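Putative phosphosugar isomerase (Clostridium difficile, PDB 3G68) probably acts as a phosphosugar isomerase, binding a carbohydrate derivative with its paired SIS domains. Local coordinates at residues E210-G215 with Y251-S256; L224-K229 with N313-I318; V277-G280 with N284-A287; A142-Y147 with P317-C322. All coordinates share one frame; numbering follows the deposited sequence.

Contact 1: E210-G215 with Y251-S256; sequences EIRIIG and YNAINS
Arg212 meets Ile254 and Ala253 because its CG stands anti to the carbonyl carbon (chi1 -70°) and the chain then runs fully extended from CG to NE, carrying the guanidinium from strand 210-215 across to the loop that follows helix 243-250. Ile254 answers with CG1 also anti to its carbonyl carbon, and the bend at chi2 (-57°) then brings CD1 to the arginine, the two side chains running antiparallel alongside one another. The closest touch is Arg212 NH1 to Ile254 CD1 at 3.3 Å; on the loop beside it, Ala253 CB lies 3.5 Å from Arg212 NH2. Both carbons approach the guanidinium obliquely. No direct hydrogen bond joins the two segments, and water does the linking. Water 1 sits in the guanidinium plane at its edge, accepting from Arg212 NH2 at 3.1 Å and donating to Ala253 O at 2.7 Å and to Glu210 OE2. Water 2 donates to Glu210 OE2 and to Asn255 OD1, each at 2.6 Å. Within the strand, Arg212 NH1 and Glu210 OE1 form a salt bridge at 3.3 Å, while the NH1 bond to OE2 is weak. Glu210 OE2 is further held by Ser258 OG, which also binds Asn255 N, and Asn255 OD1 takes the backbone N of Asp257. The carboxylate oxygen OE2 thus gathers two waters and a serine at the molecular surface. The two segments are therefore joined through water, while apolar carbons lie obliquely against a guanidinium whose charge is probably partly offset by Glu210.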
loop_
_atom_site.group_PDB
_atom_site.type_symbol
_atom_site.label_atom_id
_atom_site.label_comp_id
_atom_site.label_asym_id
_atom_site.label_seq_id
_atom_site.Cartn_x
_atom_site.Cartn_y
_atom_site.Cartn_z
ATOM N N GLU B 210 -19.704 55.573 24.821
ATOM C CA GLU B 210 -19.536 56.218 23.504
ATOM C C GLU B 210 -18.320 55.631 22.857
ATOM O O GLU B 210 -17.283 55.388 23.535
ATOM C CB GLU B 210 -19.497 57.749 23.614
ATOM C CG GLU B 210 -18.423 58.350 24.477
ATOM C CD GLU B 210 -17.154 58.684 23.730
ATOM O OE1 GLU B 210 -17.056 58.308 22.551
ATOM O OE2 GLU B 210 -16.240 59.344 24.345
ATOM N N ILE B 211 -18.429 55.392 21.563
ATOM C CA ILE B 211 -17.385 54.696 20.829
ATOM C C ILE B 211 -16.881 55.475 19.624
ATOM O O ILE B 211 -17.636 56.168 18.953
ATOM C CB ILE B 211 -17.936 53.335 20.295
ATOM C CG1 ILE B 211 -18.457 52.442 21.430
ATOM C CG2 ILE B 211 -16.847 52.575 19.498
ATOM C CD1 ILE B 211 -19.291 51.240 20.974
ATOM N N ARG B 212 -15.595 55.333 19.336
ATOM C CA ARG B 212 -15.000 55.849 18.124
ATOM C C ARG B 212 -14.184 54.704 17.506
ATOM O O ARG B 212 -13.613 53.908 18.228
ATOM C CB ARG B 212 -14.130 57.086 18.395
ATOM C CG ARG B 212 -14.970 58.273 18.777
ATOM C CD ARG B 212 -14.113 59.518 18.849
ATOM N NE ARG B 212 -14.912 60.663 19.245
ATOM C CZ ARG B 212 -15.181 60.990 20.492
ATOM N NH1 ARG B 212 -14.685 60.296 21.522
ATOM N NH2 ARG B 212 -15.947 62.051 20.730
ATOM N N ILE B 213 -14.224 54.561 16.193
ATOM C CA ILE B 213 -13.447 53.532 15.483
ATOM C C ILE B 213 -12.427 54.307 14.649
ATOM O O ILE B 213 -12.786 55.297 14.000
ATOM C CB ILE B 213 -14.309 52.650 14.556
ATOM C CG1 ILE B 213 -15.453 52.019 15.337
ATOM C CG2 ILE B 213 -13.442 51.551 13.890
ATOM C CD1 ILE B 213 -16.443 51.244 14.432
ATOM N N ILE B 214 -11.161 53.884 14.700
ATOM C CA ILE B 214 -10.099 54.506 13.907
ATOM C C ILE B 214 -9.589 53.436 12.941
ATOM O O ILE B 214 -9.158 52.353 13.390
ATOM C CB ILE B 214 -8.936 55.012 14.776
ATOM C CG1 ILE B 214 -9.450 55.912 15.902
ATOM C CG2 ILE B 214 -7.880 55.713 13.914
ATOM C CD1 ILE B 214 -8.373 56.391 16.820
ATOM N N GLY B 215 -9.693 53.712 11.636
ATOM C CA GLY B 215 -9.269 52.779 10.580
ATOM C C GLY B 215 -8.238 53.372 9.627
ATOM O O GLY B 215 -7.978 54.573 9.638
ATOM N N TYR B 251 -8.930 63.836 18.908
ATOM C CA TYR B 251 -8.305 63.489 20.194
ATOM C C TYR B 251 -8.739 64.404 21.350
ATOM O O TYR B 251 -8.648 63.994 22.508
ATOM C CB TYR B 251 -6.760 63.540 20.099
ATOM C CG TYR B 251 -6.204 64.914 19.856
ATOM C CD1 TYR B 251 -5.967 65.370 18.557
ATOM C CD2 TYR B 251 -5.933 65.783 20.923
ATOM C CE1 TYR B 251 -5.489 66.639 18.328
ATOM C CE2 TYR B 251 -5.476 67.062 20.695
ATOM C CZ TYR B 251 -5.221 67.473 19.392
ATOM O OH TYR B 251 -4.748 68.738 19.140
ATOM N N ASN B 252 -9.127 65.653 21.047
ATOM C CA ASN B 252 -9.564 66.613 22.066
ATOM C C ASN B 252 -10.742 66.097 22.870
ATOM O O ASN B 252 -10.881 66.481 24.014
ATOM C CB ASN B 252 -9.960 67.967 21.458
ATOM C CG ASN B 252 -8.797 68.739 20.912
ATOM O OD1 ASN B 252 -8.641 68.911 19.699
ATOM N ND2 ASN B 252 -7.948 69.176 21.793
ATOM N N ALA B 253 -11.616 65.273 22.261
ATOM C CA ALA B 253 -12.808 64.781 22.940
ATOM C C ALA B 253 -12.641 63.430 23.654
ATOM O O ALA B 253 -13.615 62.926 24.212
ATOM C CB ALA B 253 -14.004 64.703 21.942
ATOM N N ILE B 254 -11.439 62.871 23.705
ATOM C CA ILE B 254 -11.239 61.555 24.342
ATOM C C ILE B 254 -11.142 61.739 25.856
ATOM O O ILE B 254 -10.430 62.652 26.350
ATOM C CB ILE B 254 -10.015 60.832 23.759
ATOM C CG1 ILE B 254 -10.189 60.583 22.246
ATOM C CG2 ILE B 254 -9.692 59.522 24.506
ATOM C CD1 ILE B 254 -11.442 59.772 21.773
ATOM N N ASN B 255 -11.882 60.907 26.597
ATOM C CA ASN B 255 -11.831 60.915 28.064
ATOM C C ASN B 255 -11.938 59.492 28.596
ATOM O O ASN B 255 -12.009 58.541 27.798
ATOM C CB ASN B 255 -12.863 61.882 28.660
ATOM C CG ASN B 255 -14.253 61.541 28.258
ATOM O OD1 ASN B 255 -14.691 60.440 28.515
ATOM N ND2 ASN B 255 -14.960 62.488 27.605
ATOM N N SER B 256 -11.914 59.320 29.918
ATOM C CA SER B 256 -11.837 57.970 30.475
ATOM C C SER B 256 -13.089 57.116 30.220
ATOM O O SER B 256 -13.070 55.873 30.395
ATOM C CB SER B 256 -11.480 58.031 31.965
ATOM O OG SER B 256 -12.611 58.484 32.664
HETATM O O HOH W 1 -16.216 62.387 23.791
HETATM O O HOH W 2 -16.624 59.850 26.903
#

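Contact 2: L224-K229 with N313-I318; sequences LEAALK and NFIVPI
Ala226 CB is received by two isoleucine methyls, Ile318 CG2 at 3.8 Å and Ile315 CG2 at 4.0 Å. One turn-forming and one helical residue of 313-318 thereby both pack on the one methyl of Ala226 in helix 220-234, and the alanine lets the backbones come close, with 6.2 Å between the CA atoms of Ala226 and Ile318. Alongside, Ile315 CD1 touches Glu225 CG at 4.1 Å, the two side chains crossing at about a right angle. The first torsion of Glu225 (chi1 173°) swings CG away from the backbone N, presenting this aliphatic carbon to the isoleucine, and the bend at chi2 turns the carboxylate toward Lys229. There, Lys229 NZ, one helical turn on, donates to the syn lone pair of Glu225 OE2 in a 2.6 Å salt bridge. Beyond lies helix 43-59: Thr44 OG1 bonds both Glu225 OE1 and Lys229 NZ, and His47 ND1 bonds Glu225 OE1, so the buried carboxylate is gripped at both oxygens. Tyr147 packs against Glu225 and Ile315 too. An apolar contact of helix 220-234 with the turn and first residues of helix 316-324 is thus backed by a polar network joining helix 220-234 to helix 43-59 of the first SIS domain, consistent with a double-SIS protein.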
loop_
_atom_site.group_PDB
_atom_site.type_symbol
_atom_site.label_atom_id
_atom_site.label_comp_id
_atom_site.label_asym_id
_atom_site.label_seq_id
_atom_site.Cartn_x
_atom_site.Cartn_y
_atom_site.Cartn_z
ATOM N N LEU B 224 -16.699 53.405 8.505
ATOM C CA LEU B 224 -17.974 54.110 8.562
ATOM C C LEU B 224 -19.159 53.150 8.779
ATOM O O LEU B 224 -20.084 53.445 9.540
ATOM C CB LEU B 224 -18.184 54.892 7.272
ATOM C CG LEU B 224 -17.221 56.023 6.986
ATOM C CD1 LEU B 224 -17.601 56.675 5.604
ATOM C CD2 LEU B 224 -17.293 57.057 8.134
ATOM N N GLU B 225 -19.117 51.999 8.131
ATOM C CA GLU B 225 -20.194 50.995 8.264
ATOM C C GLU B 225 -20.220 50.396 9.658
ATOM O O GLU B 225 -21.288 50.265 10.252
ATOM C CB GLU B 225 -20.060 49.895 7.210
ATOM C CG GLU B 225 -21.008 48.724 7.365
ATOM C CD GLU B 225 -22.481 49.087 7.323
ATOM O OE1 GLU B 225 -22.826 50.227 6.920
ATOM O OE2 GLU B 225 -23.289 48.180 7.657
ATOM N N ALA B 226 -19.043 50.069 10.176
ATOM C CA ALA B 226 -18.908 49.533 11.537
ATOM C C ALA B 226 -19.473 50.516 12.561
ATOM O O ALA B 226 -20.204 50.141 13.468
ATOM C CB ALA B 226 -17.427 49.216 11.837
ATOM N N ALA B 227 -19.148 51.781 12.387
ATOM C CA ALA B 227 -19.631 52.827 13.269
ATOM C C ALA B 227 -21.159 52.932 13.180
ATOM O O ALA B 227 -21.820 52.975 14.217
ATOM C CB ALA B 227 -18.951 54.158 12.944
ATOM N N LEU B 228 -21.739 52.958 11.981
ATOM C CA LEU B 228 -23.215 53.066 11.847
ATOM C C LEU B 228 -23.922 51.859 12.477
ATOM O O LEU B 228 -24.921 52.032 13.160
ATOM C CB LEU B 228 -23.650 53.188 10.375
ATOM C CG LEU B 228 -25.140 53.213 10.038
ATOM C CD1 LEU B 228 -25.865 54.400 10.763
ATOM C CD2 LEU B 228 -25.389 53.236 8.482
ATOM N N LYS B 229 -23.412 50.647 12.260
ATOM C CA LYS B 229 -24.099 49.453 12.810
ATOM C C LYS B 229 -24.028 49.410 14.336
ATOM O O LYS B 229 -25.009 49.051 14.987
ATOM C CB LYS B 229 -23.602 48.153 12.170
ATOM C CG LYS B 229 -24.049 48.011 10.700
ATOM C CD LYS B 229 -25.555 47.761 10.586
ATOM C CE LYS B 229 -26.184 48.359 9.335
ATOM N NZ LYS B 229 -25.803 47.683 8.115
ATOM N N ASN B 313 -13.134 40.473 5.733
ATOM C CA ASN B 313 -12.906 39.992 7.079
ATOM C C ASN B 313 -12.830 41.032 8.181
ATOM O O ASN B 313 -13.170 40.710 9.302
ATOM C CB ASN B 313 -11.555 39.269 7.151
ATOM C CG ASN B 313 -11.432 38.074 6.208
ATOM O OD1 ASN B 313 -10.316 37.732 5.845
ATOM N ND2 ASN B 313 -12.544 37.424 5.842
ATOM N N PHE B 314 -12.381 42.258 7.890
ATOM C CA PHE B 314 -11.972 43.169 8.980
ATOM C C PHE B 314 -13.009 43.554 10.025
ATOM O O PHE B 314 -12.692 43.573 11.223
ATOM C CB PHE B 314 -11.291 44.448 8.467
ATOM C CG PHE B 314 -9.973 44.686 9.106
ATOM C CD1 PHE B 314 -9.880 44.927 10.465
ATOM C CD2 PHE B 314 -8.802 44.603 8.347
ATOM C CE1 PHE B 314 -8.618 45.126 11.068
ATOM C CE2 PHE B 314 -7.573 44.760 8.930
ATOM C CZ PHE B 314 -7.479 45.013 10.297
ATOM N N ILE B 315 -14.232 43.847 9.600
ATOM C CA ILE B 315 -15.245 44.309 10.535
ATOM C C ILE B 315 -16.159 43.214 11.095
ATOM O O ILE B 315 -17.070 43.513 11.868
ATOM C CB ILE B 315 -16.056 45.527 10.014
ATOM C CG1 ILE B 315 -16.924 45.203 8.815
ATOM C CG2 ILE B 315 -15.135 46.692 9.670
ATOM C CD1 ILE B 315 -17.917 46.351 8.526
ATOM N N VAL B 316 -15.900 41.953 10.738
ATOM C CA VAL B 316 -16.650 40.810 11.329
ATOM C C VAL B 316 -16.778 40.944 12.860
ATOM O O VAL B 316 -17.887 40.808 13.384
ATOM C CB VAL B 316 -16.044 39.438 10.905
ATOM C CG1 VAL B 316 -16.621 38.266 11.707
ATOM C CG2 VAL B 316 -16.309 39.210 9.460
ATOM N N PRO B 317 -15.659 41.186 13.581
ATOM C CA PRO B 317 -15.751 41.361 15.044
ATOM C C PRO B 317 -16.697 42.441 15.523
ATOM O O PRO B 317 -17.378 42.258 16.527
ATOM C CB PRO B 317 -14.310 41.670 15.464
ATOM C CG PRO B 317 -13.562 41.837 14.209
ATOM C CD PRO B 317 -14.247 41.132 13.154
ATOM N N ILE B 318 -16.747 43.556 14.794
ATOM C CA ILE B 318 -17.573 44.676 15.182
ATOM C C ILE B 318 -19.037 44.319 14.912
ATOM O O ILE B 318 -19.882 44.575 15.756
ATOM C CB ILE B 318 -17.200 46.006 14.449
ATOM C CG1 ILE B 318 -15.739 46.378 14.701
ATOM C CG2 ILE B 318 -18.093 47.125 14.966
ATOM C CD1 ILE B 318 -15.435 46.573 16.133
#

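Contact 3: V277-G280 with N284-A287; sequences VLSG and NVFA
Val285 carries its side of the contact alone, packing from strand 284-289 against Leu278 and Ser279 of helix 271-279. The apolar part is one pair: Val285 CG2 lies 4.0 Å from Leu278 CB. The valine's rotation puts CG1 anti to the backbone N (chi1 -178°) and CG2 anti to the carbonyl carbon, and it is the CG2 branch that meets both helical residues. The mixed part is formed by Ser279 OG, which rests 3.8 Å from Val285 CB and equally near CG2. This hydroxyl oxygen is engaged within its own helix, where it hydrogen-bonds Ile275 O one turn back. Water supplies the polar link between the segments, and only loosely: water 3 makes weak hydrogen bonds to Ser279 OG at 3.2 Å and to Val285 N at 3.3 Å. On the strand itself, neighbouring Asn284 and Phe286 pair with the backbone of Ile260, and Val285 packs against the Ile260 side chain. A short turn after helix 271-279 leads into strand 284-289, and the contact closes the second half of the beta-alpha-beta unit 258-264, 271-279, 284-289, a building block of the parallel sheet in SIS domains.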
loop_
_atom_site.group_PDB
_atom_site.type_symbol
_atom_site.label_atom_id
_atom_site.label_comp_id
_atom_site.label_asym_id
_atom_site.label_seq_id
_atom_site.Cartn_x
_atom_site.Cartn_y
_atom_site.Cartn_z
ATOM N N VAL B 277 -0.706 56.631 23.513
ATOM C CA VAL B 277 -1.239 57.937 23.941
ATOM C C VAL B 277 -2.685 57.791 24.415
ATOM O O VAL B 277 -3.051 58.230 25.532
ATOM C CB VAL B 277 -1.130 59.018 22.846
ATOM C CG1 VAL B 277 -1.806 60.330 23.283
ATOM C CG2 VAL B 277 0.345 59.236 22.486
ATOM N N LEU B 278 -3.507 57.126 23.604
ATOM C CA LEU B 278 -4.918 56.982 23.990
ATOM C C LEU B 278 -5.111 56.139 25.238
ATOM O O LEU B 278 -6.041 56.391 26.005
ATOM C CB LEU B 278 -5.744 56.388 22.844
ATOM C CG LEU B 278 -5.834 57.232 21.587
ATOM C CD1 LEU B 278 -6.503 56.447 20.453
ATOM C CD2 LEU B 278 -6.566 58.532 21.916
ATOM N N SER B 279 -4.254 55.129 25.444
ATOM C CA SER B 279 -4.381 54.239 26.611
ATOM C C SER B 279 -4.057 54.958 27.916
ATOM O O SER B 279 -4.425 54.501 28.990
ATOM C CB SER B 279 -3.590 52.937 26.419
ATOM O OG SER B 279 -4.101 52.230 25.287
ATOM N N GLY B 280 -3.375 56.090 27.812
ATOM C CA GLY B 280 -3.128 56.965 28.941
ATOM C C GLY B 280 -4.369 57.763 29.324
ATOM O O GLY B 280 -4.421 58.258 30.439
ATOM N N ASN B 284 -10.300 51.756 27.733
ATOM C CA ASN B 284 -11.151 51.109 26.742
ATOM C C ASN B 284 -10.658 51.201 25.311
ATOM O O ASN B 284 -11.438 51.543 24.404
ATOM C CB ASN B 284 -12.564 51.715 26.867
ATOM C CG ASN B 284 -13.041 51.732 28.290
ATOM O OD1 ASN B 284 -12.987 50.714 28.979
ATOM N ND2 ASN B 284 -13.463 52.901 28.765
ATOM N N VAL B 285 -9.369 50.895 25.095
ATOM C CA VAL B 285 -8.781 50.868 23.753
ATOM C C VAL B 285 -8.628 49.378 23.319
ATOM O O VAL B 285 -8.006 48.563 24.014
ATOM C CB VAL B 285 -7.446 51.631 23.634
ATOM C CG1 VAL B 285 -6.987 51.563 22.152
ATOM C CG2 VAL B 285 -7.602 53.111 24.081
ATOM N N PHE B 286 -9.214 49.026 22.184
ATOM C CA PHE B 286 -9.205 47.635 21.661
ATOM C C PHE B 286 -8.620 47.676 20.260
ATOM O O PHE B 286 -9.180 48.324 19.394
ATOM C CB PHE B 286 -10.636 47.059 21.590
ATOM C CG PHE B 286 -11.384 47.110 22.894
ATOM C CD1 PHE B 286 -11.341 46.037 23.788
ATOM C CD2 PHE B 286 -12.149 48.211 23.225
ATOM C CE1 PHE B 286 -12.007 46.091 24.980
ATOM C CE2 PHE B 286 -12.831 48.258 24.445
ATOM C CZ PHE B 286 -12.755 47.207 25.308
ATOM N N ALA B 287 -7.483 47.001 20.044
ATOM C CA ALA B 287 -6.852 46.957 18.717
ATOM C C ALA B 287 -7.129 45.629 18.043
ATOM O O ALA B 287 -7.056 44.596 18.663
ATOM C CB ALA B 287 -5.358 47.208 18.822
HETATM O O HOH W 3 -6.661 51.293 27.004
#

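Contact 4: A142-Y147 with P317-C322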
loop_
_atom_site.group_PDB
_atom_site.type_symbol
_atom_site.label_atom_id
_atom_site.label_comp_id
_atom_site.label_asym_id
_atom_site.label_seq_id
_atom_site.Cartn_x
_atom_site.Cartn_y
_atom_site.Cartn_z
ATOM N N ALA B 142 -30.334 45.618 11.048
ATOM C CA ALA B 142 -28.864 45.771 11.079
ATOM C C ALA B 142 -28.209 44.833 10.044
ATOM O O ALA B 142 -27.686 43.791 10.381
ATOM C CB ALA B 142 -28.342 45.506 12.506
ATOM N N LYS B 143 -28.223 45.249 8.779
ATOM C CA LYS B 143 -27.732 44.409 7.656
ATOM C C LYS B 143 -26.239 44.153 7.741
ATOM O O LYS B 143 -25.457 45.097 7.991
ATOM C CB LYS B 143 -28.008 45.063 6.291
ATOM C CG LYS B 143 -29.467 45.488 6.019
ATOM C CD LYS B 143 -30.349 44.300 5.750
ATOM C CE LYS B 143 -31.685 44.716 5.144
ATOM N NZ LYS B 143 -32.629 45.290 6.092
ATOM N N THR B 144 -25.856 42.894 7.494
ATOM C CA THR B 144 -24.452 42.443 7.502
ATOM C C THR B 144 -24.177 41.712 6.207
ATOM O O THR B 144 -23.401 42.169 5.373
ATOM C CB THR B 144 -24.171 41.570 8.750
ATOM O OG1 THR B 144 -25.117 40.515 8.835
ATOM C CG2 THR B 144 -24.277 42.429 10.071
ATOM N N LYS B 145 -24.815 40.568 6.042
ATOM C CA LYS B 145 -24.737 39.778 4.804
ATOM C C LYS B 145 -24.867 40.635 3.544
ATOM O O LYS B 145 -24.087 40.520 2.604
ATOM C CB LYS B 145 -25.886 38.739 4.822
ATOM C CG LYS B 145 -26.064 37.947 3.556
ATOM C CD LYS B 145 -27.173 36.901 3.717
ATOM C CE LYS B 145 -28.579 37.511 3.815
ATOM N NZ LYS B 145 -29.653 36.446 3.572
ATOM N N GLY B 146 -25.897 41.468 3.511
ATOM C CA GLY B 146 -26.157 42.332 2.355
ATOM C C GLY B 146 -25.057 43.326 2.033
ATOM O O GLY B 146 -24.795 43.602 0.861
ATOM N N TYR B 147 -24.392 43.821 3.072
ATOM C CA TYR B 147 -23.262 44.729 2.912
ATOM C C TYR B 147 -22.128 43.993 2.177
ATOM O O TYR B 147 -21.670 44.479 1.151
ATOM C CB TYR B 147 -22.810 45.286 4.283
ATOM C CG TYR B 147 -21.593 46.200 4.227
ATOM C CD1 TYR B 147 -21.608 47.368 3.462
ATOM C CD2 TYR B 147 -20.417 45.889 4.915
ATOM C CE1 TYR B 147 -20.506 48.197 3.408
ATOM C CE2 TYR B 147 -19.297 46.724 4.842
ATOM C CZ TYR B 147 -19.363 47.878 4.098
ATOM O OH TYR B 147 -18.291 48.744 4.034
ATOM N N PRO B 317 -15.659 41.186 13.581
ATOM C CA PRO B 317 -15.751 41.361 15.044
ATOM C C PRO B 317 -16.697 42.441 15.523
ATOM O O PRO B 317 -17.378 42.258 16.527
ATOM C CB PRO B 317 -14.310 41.670 15.464
ATOM C CG PRO B 317 -13.562 41.837 14.209
ATOM C CD PRO B 317 -14.247 41.132 13.154
ATOM N N ILE B 318 -16.747 43.556 14.794
ATOM C CA ILE B 318 -17.573 44.676 15.182
ATOM C C ILE B 318 -19.037 44.319 14.912
ATOM O O ILE B 318 -19.882 44.575 15.756
ATOM C CB ILE B 318 -17.200 46.006 14.449
ATOM C CG1 ILE B 318 -15.739 46.378 14.701
ATOM C CG2 ILE B 318 -18.093 47.125 14.966
ATOM C CD1 ILE B 318 -15.435 46.573 16.133
ATOM N N GLN B 319 -19.335 43.734 13.754
ATOM C CA GLN B 319 -20.700 43.255 13.494
ATOM C C GLN B 319 -21.126 42.225 14.494
ATOM O O GLN B 319 -22.303 42.186 14.864
ATOM C CB GLN B 319 -20.811 42.671 12.086
ATOM C CG GLN B 319 -20.676 43.702 10.994
ATOM C CD GLN B 319 -20.289 43.083 9.685
ATOM O OE1 GLN B 319 -19.560 42.076 9.646
ATOM N NE2 GLN B 319 -20.771 43.670 8.584
ATOM N N LEU B 320 -20.212 41.365 14.954
ATOM C CA LEU B 320 -20.579 40.373 15.963
ATOM C C LEU B 320 -20.926 41.035 17.282
ATOM O O LEU B 320 -21.839 40.569 17.998
ATOM C CB LEU B 320 -19.559 39.237 16.115
ATOM C CG LEU B 320 -19.984 38.088 17.013
ATOM C CD1 LEU B 320 -21.348 37.468 16.572
ATOM C CD2 LEU B 320 -18.903 37.023 16.996
ATOM N N ILE B 321 -20.213 42.120 17.620
ATOM C CA ILE B 321 -20.546 42.913 18.795
ATOM C C ILE B 321 -21.979 43.415 18.667
ATOM O O ILE B 321 -22.719 43.347 19.634
ATOM C CB ILE B 321 -19.598 44.103 19.029
ATOM C CG1 ILE B 321 -18.261 43.618 19.573
ATOM C CG2 ILE B 321 -20.216 45.095 20.053
ATOM C CD1 ILE B 321 -17.140 44.707 19.615
ATOM N N CYS B 322 -22.360 43.864 17.464
ATOM C CA CYS B 322 -23.725 44.351 17.216
ATOM C C CYS B 322 -24.786 43.290 17.455
ATOM O O CYS B 322 -25.890 43.602 17.896
ATOM C CB CYS B 322 -23.871 44.948 15.815
ATOM S SG CYS B 322 -22.811 46.386 15.492
HETATM O O HOH W 4 -22.673 45.617 8.250
#
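Thr144 CG2 makes the tight part of this contact, lying along the side chain of Gln319 with CG at 3.9 Å and CB, CD and NE2 scarcely farther. The two side chains overlap lengthwise, pointing opposite ways. Gln319 has its CG anti to the carbonyl carbon (chi1 -68°) and its chain extended beyond, which lays its aliphatic length and its amide both along the methyl. Toward Tyr147 the direct packing is thinner: NE2 of Gln319 stands 4.3 Å from Tyr147 CD2, oblique to the ring. The amide is instead held by water 4, which accepts from Gln319 NE2 at 2.7 Å and donates to Lys143 O at 2.8 Å as the polar bridge between the segments, and by Tyr148 OH, which takes Gln319 OE1 and fixes the turn of the amide. Tyr147 is held at its far end by Asp222. Although Thr144 occupies the N-cap position of helix 145-165, its side chain makes no capping bond, and Glu138 accepts from Thr144 N and Gly146 N instead. The contact brings the start of that helix, in the first SIS domain, against helix 316-324, with helix 220-234 flanking it through Glu225 and Thr233 and helix 4-20 packing on Thr144 and Leu320.

Overall arrangement
Contacts 2 and 4 share helix 316-324 through Pro317 and Ile318, and their centres lie 6 Å apart. Lys229 NZ reaches Lys143 O at 2.6 Å, a probable hydrogen bond that joins them, probably at the meeting of the two SIS halves. Contact 1 reaches this core from the second sheet: Ile213 CD1 packs 3.4 Å from Ala226 CB, although the centres of contacts 1 and 2 are 16 Å apart. Contacts 1 and 3 lie on the same side of the chain's centre, 9 Å apart between their own centres, and Ile214 CD1 touches Leu278 CD1 at 4.1 Å. Contact 3 lies about 23 Å from contact 4 and about 18 Å from contact 2, centre to centre, without touching either.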